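PDB 2Q88: putative ABC transporter amino acid-binding protein from Sinorhizobium meliloti, which probably serves as the substrate-binding protein of an ABC importer, capturing the compatible solutes ectoine and hydroxyectoine for osmoprotection. Local coordinates for residues Gln12-Thr26 / Gly71-Lys83. Sequence-based numbering, arbitrary orientation.
Sequences QGFARIAIANEPPFT and GRHDAITAGLFMK. With CD (cadmium ion), chain E; 4CS ((4S)-2-methyl-1,4,5,6-tetrahydropyrimidine-4-carboxylic acid), chain F.
Arg16 and Asp74 open the pairing of two parallel strands with a reciprocal grip: Arg16 N gives a nearly straight bond (175°) to Asp74 OD2 at 2.7 Å, met on the anti side of the carboxylate, while Arg16 O accepts from both Asp74 N and Ala75 N. A water bonded to Gln12 NE2 also donates to Asp74 OD2. Farther along, Ala18 N binds Ala75 O at 3.0 Å and Thr77 N binds Ala18 O; these bonds flank the parallel pairs Ile17-Ala75 and Ala18-Ile76.

Van der Waals contacts accompany these bonds. Ile17 crosses Thr77 at about a right angle, its CB 3.4 Å from Thr77 OG1, a hydroxyl buried without a polar partner. Ala78 CB lies against Ala18 O and Ile19 CA, and Thr26 CG2 touches Ala78 CA.

Past the strands, both segments line the ectoine site, illustrating how family 3 solute-binding proteins, of the PBP clan, build their pocket from loops that follow parallel strands. Chi1 of -65° turns the Phe25 ring toward Gly79 and the ligand, whose methyl CAA sits over the centre of one face, 3.4 Å above its plane. Phe25 CE2 also meets Phe81 CE1 at 4.0 Å, the ring planes turned 79° apart, and Gly79 leaves room for the ring where a CB would clash. With an alanine at Phe25, the ligand methyl is likely to lose the ring face it rests on, and Phe81 its neighbour. Glu22 OE2 accepts a hydrogen bond from ligand NAG, 2.8 Å away, and Phe81 N donates to the carboxylate oxygen OXT.

His73 NE2 binds a cadmium ion together with Ser57. Strand 14-19 is central in its three-stranded parallel sheet, between 53-58 and 75-76; helix 64-69 packs on Ile76 and Ala78, and Pro173 at the end of strand 169-173 touches Glu22, Phe25 and Phe81.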
# COMPACT_ATOMS: atom_id res chain seq x y z
N GLN A 12 25.97 6.35 5.47
CA GLN A 12 25.09 7.49 5.20
C GLN A 12 24.36 7.96 6.45
O GLN A 12 24.22 9.15 6.69
CB GLN A 12 24.05 7.07 4.16
CG GLN A 12 23.31 8.21 3.50
CD GLN A 12 22.72 7.80 2.18
OE1 GLN A 12 23.27 8.13 1.13
NE2 GLN A 12 21.62 7.05 2.22
N GLY A 13 23.86 7.00 7.23
CA GLY A 13 23.08 7.28 8.42
C GLY A 13 21.58 7.13 8.25
O GLY A 13 20.83 7.24 9.22
N PHE A 14 21.13 6.90 7.01
CA PHE A 14 19.70 6.80 6.70
C PHE A 14 19.43 6.06 5.40
O PHE A 14 20.28 6.01 4.52
CB PHE A 14 19.02 8.19 6.64
CG PHE A 14 19.57 9.10 5.57
CD1 PHE A 14 19.01 9.11 4.29
CD2 PHE A 14 20.64 9.95 5.83
CE1 PHE A 14 19.51 9.94 3.28
CE2 PHE A 14 21.15 10.79 4.84
CZ PHE A 14 20.59 10.79 3.56
N ALA A 15 18.22 5.49 5.31
CA ALA A 15 17.67 4.95 4.08
C ALA A 15 16.59 5.90 3.57
O ALA A 15 15.83 6.46 4.35
CB ALA A 15 17.06 3.56 4.32
N ARG A 16 16.53 6.08 2.25
CA ARG A 16 15.45 6.84 1.63
C ARG A 16 14.31 5.88 1.30
O ARG A 16 14.52 4.89 0.60
CB ARG A 16 15.92 7.51 0.34
CG ARG A 16 17.04 8.52 0.53
CD ARG A 16 17.60 9.01 -0.78
NE ARG A 16 18.71 9.92 -0.57
CZ ARG A 16 18.58 11.22 -0.39
NH1 ARG A 16 17.37 11.78 -0.41
NH2 ARG A 16 19.66 11.98 -0.20
N ILE A 17 13.12 6.19 1.80
CA ILE A 17 11.96 5.32 1.57
C ILE A 17 10.86 6.07 0.82
O ILE A 17 10.72 7.28 0.96
CB ILE A 17 11.43 4.70 2.91
CG1 ILE A 17 10.93 5.79 3.89
CG2 ILE A 17 12.51 3.79 3.56
CD1 ILE A 17 10.33 5.28 5.22
N ALA A 18 10.08 5.34 0.03
CA ALA A 18 8.98 5.95 -0.70
C ALA A 18 7.68 5.57 -0.00
O ALA A 18 7.47 4.40 0.31
CB ALA A 18 8.98 5.48 -2.14
N ILE A 19 6.84 6.58 0.26
CA ILE A 19 5.52 6.41 0.89
C ILE A 19 4.45 7.20 0.13
O ILE A 19 4.78 8.00 -0.74
CB ILE A 19 5.55 6.88 2.36
CG1 ILE A 19 5.73 8.40 2.45
CG2 ILE A 19 6.63 6.14 3.15
CD1 ILE A 19 5.32 8.97 3.81
N ALA A 20 3.17 7.00 0.46
CA ALA A 20 2.09 7.72 -0.22
C ALA A 20 1.23 8.61 0.67
O ALA A 20 0.42 9.39 0.15
CB ALA A 20 1.21 6.76 -1.00
N ASN A 21 1.38 8.49 1.99
CA ASN A 21 0.50 9.18 2.96
C ASN A 21 -0.96 8.66 2.90
O ASN A 21 -1.87 9.35 2.47
CB ASN A 21 0.55 10.70 2.79
CG ASN A 21 0.03 11.44 4.01
OD1 ASN A 21 -0.09 10.87 5.10
ND2 ASN A 21 -0.28 12.72 3.84
N GLU A 22 -1.15 7.42 3.33
CA GLU A 22 -2.45 6.75 3.31
C GLU A 22 -2.59 5.92 4.58
O GLU A 22 -2.27 4.73 4.59
CB GLU A 22 -2.58 5.86 2.06
CG GLU A 22 -3.94 5.14 1.94
CD GLU A 22 -3.98 4.13 0.82
OE1 GLU A 22 -3.58 4.49 -0.31
OE2 GLU A 22 -4.43 2.97 1.05
N PRO A 23 -3.02 6.55 5.68
CA PRO A 23 -3.19 5.84 6.94
C PRO A 23 -4.16 4.65 6.80
O PRO A 23 -5.16 4.79 6.09
CB PRO A 23 -3.77 6.90 7.90
CG PRO A 23 -3.44 8.24 7.28
CD PRO A 23 -3.32 8.00 5.79
N PRO A 24 -3.93 3.54 7.50
CA PRO A 24 -2.82 3.32 8.43
C PRO A 24 -1.55 2.67 7.84
O PRO A 24 -0.69 2.23 8.62
CB PRO A 24 -3.43 2.35 9.44
CG PRO A 24 -4.32 1.48 8.59
CD PRO A 24 -4.88 2.41 7.52
N PHE A 25 -1.43 2.62 6.52
CA PHE A 25 -0.21 2.11 5.88
C PHE A 25 0.97 3.07 6.07
O PHE A 25 2.06 2.64 6.43
CB PHE A 25 -0.45 1.87 4.40
CG PHE A 25 -1.44 0.77 4.11
CD1 PHE A 25 -2.80 1.03 4.10
CD2 PHE A 25 -1.00 -0.53 3.83
CE1 PHE A 25 -3.73 0.01 3.82
CE2 PHE A 25 -1.92 -1.55 3.55
CZ PHE A 25 -3.29 -1.27 3.54
N THR A 26 0.73 4.36 5.82
CA THR A 26 1.75 5.41 5.95
C THR A 26 1.05 6.66 6.42
O THR A 26 -0.12 6.88 6.10
CB THR A 26 2.44 5.74 4.60
OG1 THR A 26 1.45 6.07 3.63
CG2 THR A 26 3.16 4.51 4.00
N GLY A 71 17.00 4.56 -8.94
CA GLY A 71 17.93 4.72 -7.83
C GLY A 71 17.66 5.94 -6.96
O GLY A 71 18.53 6.37 -6.21
N ARG A 72 16.45 6.49 -7.05
CA ARG A 72 16.12 7.69 -6.28
C ARG A 72 15.83 7.37 -4.82
O ARG A 72 16.14 8.18 -3.93
CB ARG A 72 14.97 8.47 -6.90
CG ARG A 72 15.37 9.20 -8.18
CD ARG A 72 14.31 10.15 -8.70
NE ARG A 72 13.22 9.45 -9.39
CZ ARG A 72 13.20 9.16 -10.69
NH1 ARG A 72 14.23 9.50 -11.46
NH2 ARG A 72 12.16 8.54 -11.22
N HIS A 73 15.24 6.21 -4.57
CA HIS A 73 15.01 5.76 -3.19
C HIS A 73 15.59 4.37 -2.97
O HIS A 73 15.92 3.65 -3.93
CB HIS A 73 13.52 5.83 -2.86
CG HIS A 73 12.89 7.13 -3.27
ND1 HIS A 73 12.05 7.23 -4.35
CD2 HIS A 73 13.05 8.38 -2.79
CE1 HIS A 73 11.68 8.49 -4.50
NE2 HIS A 73 12.28 9.21 -3.57
N ASP A 74 15.72 4.01 -1.70
CA ASP A 74 16.39 2.76 -1.32
C ASP A 74 15.39 1.61 -1.15
O ASP A 74 15.73 0.46 -1.39
CB ASP A 74 17.19 2.98 -0.04
CG ASP A 74 18.23 4.08 -0.20
OD1 ASP A 74 18.97 4.03 -1.20
OD2 ASP A 74 18.37 5.04 0.60
N ALA A 75 14.18 1.95 -0.72
CA ALA A 75 13.12 0.96 -0.54
C ALA A 75 11.77 1.63 -0.75
O ALA A 75 11.64 2.82 -0.54
CB ALA A 75 13.19 0.37 0.88
N ILE A 76 10.78 0.85 -1.18
CA ILE A 76 9.39 1.32 -1.17
C ILE A 76 8.74 0.71 0.06
O ILE A 76 8.69 -0.50 0.17
CB ILE A 76 8.64 0.87 -2.46
CG1 ILE A 76 9.27 1.50 -3.70
CG2 ILE A 76 7.17 1.25 -2.38
CD1 ILE A 76 8.86 0.78 -5.00
N THR A 77 8.26 1.53 0.99
CA THR A 77 7.65 0.99 2.20
C THR A 77 6.31 1.69 2.37
O THR A 77 6.17 2.61 3.18
CB THR A 77 8.55 1.24 3.42
OG1 THR A 77 8.79 2.64 3.53
CG2 THR A 77 9.95 0.67 3.20
N ALA A 78 5.33 1.24 1.60
CA ALA A 78 4.14 2.04 1.37
C ALA A 78 2.84 1.24 1.30
O ALA A 78 1.79 1.80 1.00
CB ALA A 78 4.32 2.86 0.08
N GLY A 79 2.92 -0.06 1.57
CA GLY A 79 1.78 -0.93 1.32
C GLY A 79 1.64 -1.20 -0.17
O GLY A 79 0.52 -1.33 -0.68
N LEU A 80 2.77 -1.26 -0.86
CA LEU A 80 2.79 -1.57 -2.30
C LEU A 80 2.62 -3.07 -2.50
O LEU A 80 3.59 -3.84 -2.44
CB LEU A 80 4.07 -1.04 -2.98
CG LEU A 80 4.08 -1.07 -4.51
CD1 LEU A 80 3.22 0.04 -5.13
CD2 LEU A 80 5.50 -1.00 -5.03
N PHE A 81 1.37 -3.48 -2.72
CA PHE A 81 0.99 -4.88 -2.70
C PHE A 81 1.74 -5.70 -3.76
O PHE A 81 1.96 -5.23 -4.87
CB PHE A 81 -0.51 -5.03 -2.93
CG PHE A 81 -1.38 -4.41 -1.86
CD1 PHE A 81 -1.13 -4.64 -0.50
CD2 PHE A 81 -2.51 -3.66 -2.22
CE1 PHE A 81 -1.97 -4.08 0.48
CE2 PHE A 81 -3.34 -3.09 -1.23
CZ PHE A 81 -3.07 -3.31 0.11
N MET A 82 2.10 -6.93 -3.39
CA MET A 82 2.82 -7.83 -4.29
C MET A 82 1.91 -8.36 -5.38
O MET A 82 0.79 -8.79 -5.10
CB MET A 82 3.40 -9.02 -3.53
CG MET A 82 4.38 -8.64 -2.43
SD MET A 82 5.31 -10.11 -1.92
CE MET A 82 5.81 -9.59 -0.29
N LYS A 83 2.43 -8.35 -6.60
CA LYS A 83 1.75 -8.88 -7.78
C LYS A 83 2.82 -9.35 -8.74
O LYS A 83 3.90 -8.77 -8.79
CB LYS A 83 0.95 -7.79 -8.48
CG LYS A 83 -0.20 -7.20 -7.70
CD LYS A 83 -0.53 -5.81 -8.23
CE LYS A 83 -1.25 -5.89 -9.56
NZ LYS A 83 -1.67 -4.52 -9.99
CD CD E . 13.04 11.59 -3.14
O 4CS F . -1.40 -0.44 -5.40
C 4CS F . -1.27 -0.65 -4.19
OXT 4CS F . -0.32 -1.32 -3.77
CA 4CS F . -2.31 -0.11 -3.21
CB 4CS F . -2.79 1.29 -3.56
CAD 4CS F . -3.86 1.73 -2.56
NAG 4CS F . -3.31 1.63 -1.18
CAI 4CS F . -2.31 0.71 -0.85
CAA 4CS F . -1.75 0.63 0.58
N 4CS F . -1.78 -0.14 -1.84
O HOH W 1 20.26 6.69 -0.23
O HOH W 2 14.86 11.72 -1.66
O HOH W 3 0.95 4.29 1.52